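Local coordinates for protein Fe(2+) transporter FeoB (Escherichia coli, PDB 3I8S) that drives GTP-dependent uptake of ferrous iron across the inner membrane, this chain being its cytosolic, guanine nucleotide-binding N-terminal part, at residues N91-S96 and V117-L122; N97-L102 and C251-C256; S187-M192 and Q200-G205. All blocks are in the same frame, centred on the assembly; numbering follows the deposited sequence.

In the fold
Contacts 1 and 2 are neighbours; contact 3 stands apart. Contact 1 joins strands 88-94 and 115-120 of the central sheet in the G domain. Helix 98-111, which links these strands, supplies one side of contact 2; the other is helix 240-259 of the helical domain. The centres of contacts 1 and 2 lie about 12 Å apart, and Val93 packs on Leu98. Along the chain their segments alternate. Contact 3 lies in the helical domain, nested in the loop contact 2 closes. Its centre is about 31 Å from that of contact 1 and about 26 Å from that of contact 2. Helix 98-111 thus lies between the sheet and the helical domain, consistent with a link between them.

Contact 1 of 3, residues N91-S96 and V117-L122; sequences NVVDAS and VALNML
Four backbone hydrogen bonds join Asn91-Ala95 to Ala118-Asn120 in parallel register. Ala118 N donates to Asn91 O, and Val93 N to Ala118 O at 2.9 Å. Asn120 N then donates to Val93 O in a nearly straight bond (N-H...O 174°), and Ala95 N to Asn120 O.

On one face of the sheet Val93 parts its two methyls: CG2 meets Val117 CG1 at 3.8 Å, and CG1 meets Leu119 CD1 at 3.8 Å. CG1 stands anti to the backbone N (chi1 168°), which brings it beside Leu119. Ala95 CB touches the same Leu119 CD1 at 3.9 Å. On the other face Val92 CG1 lies 3.6 Å from the amide nitrogen Asn120 ND2, itself weakly hydrogen-bonded to Ser14 O.

Asp94 OD1 accepts from Ser96 OG at 2.6 Å, on the syn side, and from Ser96 N, well above the carboxylate plane; the latter makes an Asx turn. Across the contact, Met121 CB and CG both lie 3.2 Å from Asp94 OD1, and the two side chains cross at about a right angle. Asp94 OD2 accepts from Asn97 ND2. With an alanine here, Ser96 N and OG would probably lose their shared acceptor and Asn97 its partner, and the turn could shift.

The two strands belong to a beta-alpha-beta unit of a P-loop GTPase, and Asn120, Met121 and Leu122 are part of its GTP-binding site.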
# COMPACT_ATOMS: atom_id res chain seq x y z
N ASN A 91 -5.89 -3.23 2.45
CA ASN A 91 -5.76 -1.81 2.24
C ASN A 91 -7.12 -1.18 2.20
O ASN A 91 -7.85 -1.39 1.25
CB ASN A 91 -4.97 -1.56 0.96
CG ASN A 91 -4.85 -0.07 0.59
OD1 ASN A 91 -4.84 0.86 1.45
ND2 ASN A 91 -4.72 0.15 -0.70
N VAL A 92 -7.45 -0.45 3.25
CA VAL A 92 -8.77 0.22 3.37
C VAL A 92 -8.75 1.52 2.60
O VAL A 92 -7.93 2.39 2.90
CB VAL A 92 -9.17 0.41 4.82
CG1 VAL A 92 -10.57 0.95 4.87
CG2 VAL A 92 -9.05 -0.93 5.57
N VAL A 93 -9.59 1.62 1.58
CA VAL A 93 -9.58 2.73 0.65
C VAL A 93 -10.91 3.44 0.68
O VAL A 93 -11.94 2.84 0.51
CB VAL A 93 -9.26 2.25 -0.81
CG1 VAL A 93 -9.55 3.39 -1.88
CG2 VAL A 93 -7.82 1.72 -0.86
N ASP A 94 -10.86 4.73 0.98
CA ASP A 94 -12.03 5.63 0.99
C ASP A 94 -12.54 5.93 -0.44
O ASP A 94 -11.93 6.73 -1.14
CB ASP A 94 -11.64 6.92 1.74
CG ASP A 94 -12.74 7.99 1.78
OD1 ASP A 94 -13.88 7.74 1.30
OD2 ASP A 94 -12.50 9.13 2.32
N ALA A 95 -13.66 5.32 -0.86
CA ALA A 95 -14.27 5.59 -2.18
C ALA A 95 -14.56 7.08 -2.48
O ALA A 95 -14.61 7.48 -3.65
CB ALA A 95 -15.54 4.73 -2.37
N SER A 96 -14.76 7.90 -1.45
CA SER A 96 -15.14 9.28 -1.63
C SER A 96 -13.92 10.18 -1.88
O SER A 96 -14.09 11.36 -2.18
CB SER A 96 -15.94 9.81 -0.44
OG SER A 96 -15.19 9.95 0.72
N VAL A 117 -7.85 -4.89 -1.57
CA VAL A 117 -8.43 -3.55 -1.28
C VAL A 117 -9.82 -3.71 -0.71
O VAL A 117 -10.71 -4.37 -1.31
CB VAL A 117 -8.46 -2.62 -2.52
CG1 VAL A 117 -9.33 -1.41 -2.31
CG2 VAL A 117 -7.05 -2.29 -2.95
N ALA A 118 -10.04 -3.07 0.43
CA ALA A 118 -11.39 -2.97 0.98
C ALA A 118 -11.89 -1.55 0.73
O ALA A 118 -11.42 -0.60 1.37
CB ALA A 118 -11.42 -3.30 2.44
N LEU A 119 -12.88 -1.45 -0.15
CA LEU A 119 -13.44 -0.18 -0.57
C LEU A 119 -14.58 0.22 0.34
O LEU A 119 -15.67 -0.43 0.38
CB LEU A 119 -13.83 -0.22 -2.06
CG LEU A 119 -14.10 1.08 -2.80
CD1 LEU A 119 -12.86 1.98 -2.95
CD2 LEU A 119 -14.68 0.80 -4.20
N ASN A 120 -14.32 1.31 1.06
CA ASN A 120 -15.18 1.86 2.08
C ASN A 120 -15.84 3.20 1.71
O ASN A 120 -15.53 3.80 0.69
CB ASN A 120 -14.28 2.12 3.32
CG ASN A 120 -14.86 1.59 4.56
OD1 ASN A 120 -16.03 1.19 4.60
ND2 ASN A 120 -14.05 1.56 5.59
N MET A 121 -16.72 3.71 2.58
CA MET A 121 -17.43 4.98 2.37
C MET A 121 -18.18 5.04 1.05
O MET A 121 -18.27 6.09 0.40
CB MET A 121 -16.44 6.16 2.47
CG MET A 121 -15.44 6.07 3.61
SD MET A 121 -16.23 6.03 5.24
CE MET A 121 -14.83 6.01 6.36
N LEU A 122 -18.74 3.90 0.65
CA LEU A 122 -19.55 3.78 -0.55
C LEU A 122 -20.80 4.68 -0.52
O LEU A 122 -21.22 5.23 -1.54
CB LEU A 122 -19.99 2.33 -0.68
CG LEU A 122 -18.84 1.33 -0.77
CD1 LEU A 122 -19.39 -0.12 -0.67
CD2 LEU A 122 -18.12 1.58 -2.06

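Contact 2 of 3, residues N97-L102 and C251-C256; sequences NLERNL and CIAAIC
Ile252 lies across the side chain of Glu99, and its CG2 meets Glu99 CG at 3.3 Å. This is a close approach, but Ile252 has two conformers and the detail is doubtful. Glu99 CG is anti to the backbone N (chi1 -177°) and the chain runs on extended. This carries the carboxylate past Ile252 to the edge of the interface, where OE2 lies 3.8 Å from Ala253 CB.

Leu102 points into the contact from the next turn. Its CB touches Ile252 CD1, again in the conformer described, and its CD1 reaches Cys256 SG at 3.9 Å. A looser contact joins Leu102 CD1 to Ile255 CG2 at 4.2 Å.

The two helices come from different parts of the protein. Helix 98-111 belongs to the G domain, and helix 240-259 to the helical domain. Their short segments run at 140°, nearer antiparallel than parallel, with axes 9.7 Å apart.

Cys256 sets its sulfur against the backbone of the opposing helix. SG is anti to the carbonyl carbon (chi1 -71°), which places it 3.8 Å from Glu99 CA. Leu98 approaches the same sulfur with CD2, at 4.1 Å. Ile255 also packs on Leu137 and Leu141 of helix 134-141.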
# COMPACT_ATOMS: atom_id res chain seq x y z
N ASN A 97 -12.74 9.59 -1.75
CA ASN A 97 -11.44 10.24 -1.94
C ASN A 97 -10.47 9.28 -2.61
O ASN A 97 -9.29 9.17 -2.24
CB ASN A 97 -10.90 10.77 -0.60
CG ASN A 97 -11.74 11.93 -0.05
OD1 ASN A 97 -11.71 13.07 -0.59
ND2 ASN A 97 -12.49 11.66 1.04
N LEU A 98 -10.97 8.62 -3.65
CA LEU A 98 -10.24 7.56 -4.31
C LEU A 98 -8.86 7.96 -4.82
O LEU A 98 -7.89 7.25 -4.55
CB LEU A 98 -11.09 7.04 -5.48
CG LEU A 98 -10.51 5.81 -6.18
CD1 LEU A 98 -10.32 4.62 -5.24
CD2 LEU A 98 -11.40 5.47 -7.40
N GLU A 99 -8.77 9.07 -5.56
CA GLU A 99 -7.52 9.48 -6.21
C GLU A 99 -6.43 9.69 -5.15
O GLU A 99 -5.32 9.14 -5.24
CB GLU A 99 -7.71 10.72 -7.12
CG GLU A 99 -6.43 11.14 -7.87
CD GLU A 99 -6.67 11.86 -9.21
OE1 GLU A 99 -7.84 12.07 -9.64
OE2 GLU A 99 -5.66 12.25 -9.84
N ARG A 100 -6.80 10.40 -4.09
CA ARG A 100 -5.91 10.63 -2.95
C ARG A 100 -5.50 9.32 -2.30
O ARG A 100 -4.29 9.06 -2.01
CB ARG A 100 -6.61 11.50 -1.89
CG ARG A 100 -5.75 11.72 -0.61
CD ARG A 100 -6.26 12.84 0.24
NE ARG A 100 -5.26 13.33 1.19
CZ ARG A 100 -5.07 14.61 1.51
NH1 ARG A 100 -5.77 15.59 0.94
NH2 ARG A 100 -4.15 14.94 2.42
N ASN A 101 -6.49 8.48 -2.03
CA ASN A 101 -6.22 7.24 -1.32
C ASN A 101 -5.37 6.24 -2.10
O ASN A 101 -4.66 5.41 -1.51
CB ASN A 101 -7.53 6.53 -0.90
CG ASN A 101 -8.15 7.12 0.37
OD1 ASN A 101 -8.42 6.39 1.32
ND2 ASN A 101 -8.37 8.46 0.39
N LEU A 102 -5.44 6.31 -3.44
CA LEU A 102 -4.73 5.36 -4.25
C LEU A 102 -3.18 5.56 -4.25
O LEU A 102 -2.45 4.71 -4.75
CB LEU A 102 -5.27 5.34 -5.70
CG LEU A 102 -6.58 4.55 -5.90
CD1 LEU A 102 -7.03 4.71 -7.40
CD2 LEU A 102 -6.41 3.09 -5.50
N CYS A 251 -0.46 7.80 -13.45
CA CYS A 251 -1.01 6.47 -13.37
C CYS A 251 -2.38 6.47 -12.66
O CYS A 251 -3.38 5.92 -13.16
CB CYS A 251 -0.03 5.57 -12.65
SG CYS A 251 -0.70 3.93 -12.39
N ILE A 252 -2.39 7.12 -11.50
CA ILE A 252 -3.58 7.24 -10.66
C ILE A 252 -4.70 7.96 -11.38
O ILE A 252 -5.83 7.54 -11.39
CB ILE A 252 -3.27 8.07 -9.36
CG1 ILE A 252 -2.39 7.29 -8.39
CG2 ILE A 252 -4.55 8.53 -8.68
CD1 ILE A 252 -2.63 5.80 -8.35
N ALA A 253 -4.35 9.08 -12.00
CA ALA A 253 -5.27 9.87 -12.75
C ALA A 253 -5.94 9.06 -13.89
O ALA A 253 -7.15 9.18 -14.13
CB ALA A 253 -4.54 11.17 -13.28
N ALA A 254 -5.14 8.25 -14.58
CA ALA A 254 -5.63 7.43 -15.70
C ALA A 254 -6.62 6.37 -15.22
O ALA A 254 -7.64 6.14 -15.85
CB ALA A 254 -4.40 6.79 -16.43
N ILE A 255 -6.31 5.73 -14.09
CA ILE A 255 -7.20 4.77 -13.41
C ILE A 255 -8.52 5.44 -13.01
O ILE A 255 -9.61 4.98 -13.35
CB ILE A 255 -6.50 4.12 -12.13
CG1 ILE A 255 -5.31 3.28 -12.55
CG2 ILE A 255 -7.48 3.24 -11.32
CD1 ILE A 255 -4.47 2.70 -11.34
N CYS A 256 -8.41 6.57 -12.37
CA CYS A 256 -9.58 7.22 -11.88
C CYS A 256 -10.50 7.74 -12.97
O CYS A 256 -11.71 7.75 -12.79
CB CYS A 256 -9.22 8.33 -10.92
SG CYS A 256 -8.62 7.65 -9.40

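Contact 3 of 3, residues S187-M192 and Q200-G205; sequences SLAKVM and QRRWLG
Ala189 and Arg201 mark the close point between helices 179-191 and 198-210, with CA atoms 4.8 Å apart. The axes of the short segments approach to 8.0 Å and run at 125° to each other. Gly205, with no side chain, lies opposite Leu188, whose CD1 touches Gly205 O.

Arg201 carries the polar part. Its NH1 donates to Ala189 O at 3.0 Å, with an N-H...O angle of 161°. The oxygen lies in the guanidinium plane, but NH1 comes from well above the carbonyl plane. Met192 N reaches the same oxygen from the opposite face, so two donors grip it. The bend at chi3 (-75°) folds the guanidinium back toward the carbonyl. Arg201 NE is bonded to Ile196 O, which fixes the group further.

Met192 packs beside this arginine. Its CB lies against Arg201 CD at 3.7 Å. Beyond CG the chain is extended and lays the methyl over the neighbouring backbone: CE is 3.4 Å from Arg201 O and 3.5 Å from Gly205 N. CE also touches Leu204 CB at 4.0 Å.

Ala189 CB meets Arg201 CB at 3.8 Å and lies against Arg202 CG. Arg202 turns its charge to Asp186 in a salt bridge.

Two successive helices, joined by a short loop and steeply crossed, pack together here in the cytosolic helical domain of FeoB, away from the GTP site.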
# COMPACT_ATOMS: atom_id res chain seq x y z
N SER A 187 20.27 -0.59 -10.96
CA SER A 187 21.69 -0.61 -10.56
C SER A 187 21.88 -0.45 -9.05
O SER A 187 22.77 -1.07 -8.48
CB SER A 187 22.49 0.44 -11.30
OG SER A 187 22.50 0.10 -12.66
N LEU A 188 21.07 0.37 -8.39
CA LEU A 188 21.15 0.44 -6.95
C LEU A 188 20.70 -0.87 -6.35
O LEU A 188 21.39 -1.41 -5.49
CB LEU A 188 20.34 1.61 -6.39
CG LEU A 188 20.80 3.00 -6.81
CD1 LEU A 188 19.80 4.10 -6.34
CD2 LEU A 188 22.24 3.33 -6.36
N ALA A 189 19.57 -1.40 -6.84
CA ALA A 189 19.01 -2.65 -6.36
C ALA A 189 20.05 -3.78 -6.36
O ALA A 189 20.08 -4.58 -5.43
CB ALA A 189 17.82 -3.07 -7.23
N LYS A 190 20.86 -3.84 -7.41
CA LYS A 190 21.86 -4.91 -7.57
C LYS A 190 22.86 -4.99 -6.42
O LYS A 190 23.35 -6.09 -6.09
CB LYS A 190 22.64 -4.71 -8.86
CG LYS A 190 21.82 -4.73 -10.13
CD LYS A 190 22.73 -4.56 -11.36
CE LYS A 190 22.08 -3.76 -12.51
NZ LYS A 190 23.17 -3.17 -13.41
N VAL A 191 23.16 -3.83 -5.84
CA VAL A 191 24.13 -3.66 -4.76
C VAL A 191 23.58 -3.92 -3.35
O VAL A 191 24.34 -4.16 -2.42
CB VAL A 191 24.67 -2.20 -4.81
CG1 VAL A 191 25.38 -1.84 -3.53
CG2 VAL A 191 25.56 -2.02 -6.04
N MET A 192 22.26 -3.85 -3.19
CA MET A 192 21.60 -3.93 -1.89
C MET A 192 21.69 -5.36 -1.30
O MET A 192 22.06 -6.30 -2.03
CB MET A 192 20.15 -3.52 -2.00
CG MET A 192 19.94 -2.11 -2.51
SD MET A 192 18.19 -1.64 -2.47
CE MET A 192 18.22 -0.14 -3.43
N GLN A 200 11.40 -5.40 -3.96
CA GLN A 200 11.52 -4.44 -2.86
C GLN A 200 12.82 -3.67 -2.98
O GLN A 200 12.87 -2.49 -2.68
CB GLN A 200 11.39 -5.13 -1.52
CG GLN A 200 9.99 -5.66 -1.32
CD GLN A 200 9.78 -6.33 0.02
OE1 GLN A 200 10.65 -6.30 0.89
NE2 GLN A 200 8.61 -6.92 0.20
N ARG A 201 13.85 -4.33 -3.47
CA ARG A 201 15.11 -3.65 -3.76
C ARG A 201 14.90 -2.59 -4.84
O ARG A 201 15.38 -1.47 -4.73
CB ARG A 201 16.17 -4.68 -4.16
CG ARG A 201 16.82 -5.36 -2.90
CD ARG A 201 17.99 -6.24 -3.24
NE ARG A 201 17.59 -7.51 -3.82
CZ ARG A 201 17.88 -7.90 -5.06
NH1 ARG A 201 18.60 -7.16 -5.87
NH2 ARG A 201 17.46 -9.09 -5.49
N ARG A 202 14.15 -2.91 -5.87
CA ARG A 202 13.89 -1.95 -6.92
C ARG A 202 13.04 -0.74 -6.44
O ARG A 202 13.27 0.40 -6.84
CB ARG A 202 13.24 -2.65 -8.10
CG ARG A 202 14.23 -3.57 -8.78
CD ARG A 202 13.58 -4.27 -9.96
NE ARG A 202 14.59 -4.94 -10.79
CZ ARG A 202 14.29 -5.78 -11.78
NH1 ARG A 202 13.04 -6.11 -12.03
NH2 ARG A 202 15.26 -6.32 -12.51
N TRP A 203 12.07 -1.03 -5.61
CA TRP A 203 11.23 0.01 -4.99
C TRP A 203 12.11 0.91 -4.13
O TRP A 203 12.01 2.12 -4.19
CB TRP A 203 10.16 -0.64 -4.14
CG TRP A 203 9.20 0.32 -3.55
CD1 TRP A 203 8.09 0.86 -4.15
CD2 TRP A 203 9.25 0.87 -2.22
NE1 TRP A 203 7.45 1.72 -3.27
CE2 TRP A 203 8.13 1.74 -2.09
CE3 TRP A 203 10.14 0.75 -1.14
CZ2 TRP A 203 7.87 2.45 -0.91
CZ3 TRP A 203 9.88 1.46 0.01
CH2 TRP A 203 8.75 2.29 0.12
N LEU A 204 12.94 0.30 -3.31
CA LEU A 204 13.89 1.06 -2.49
C LEU A 204 14.80 1.96 -3.34
O LEU A 204 15.05 3.10 -2.97
CB LEU A 204 14.71 0.13 -1.61
CG LEU A 204 14.01 -0.50 -0.42
CD1 LEU A 204 14.91 -1.60 0.16
CD2 LEU A 204 13.56 0.50 0.67
N GLY A 205 15.30 1.43 -4.45
CA GLY A 205 16.10 2.22 -5.39
C GLY A 205 15.40 3.49 -5.83
O GLY A 205 16.00 4.59 -5.81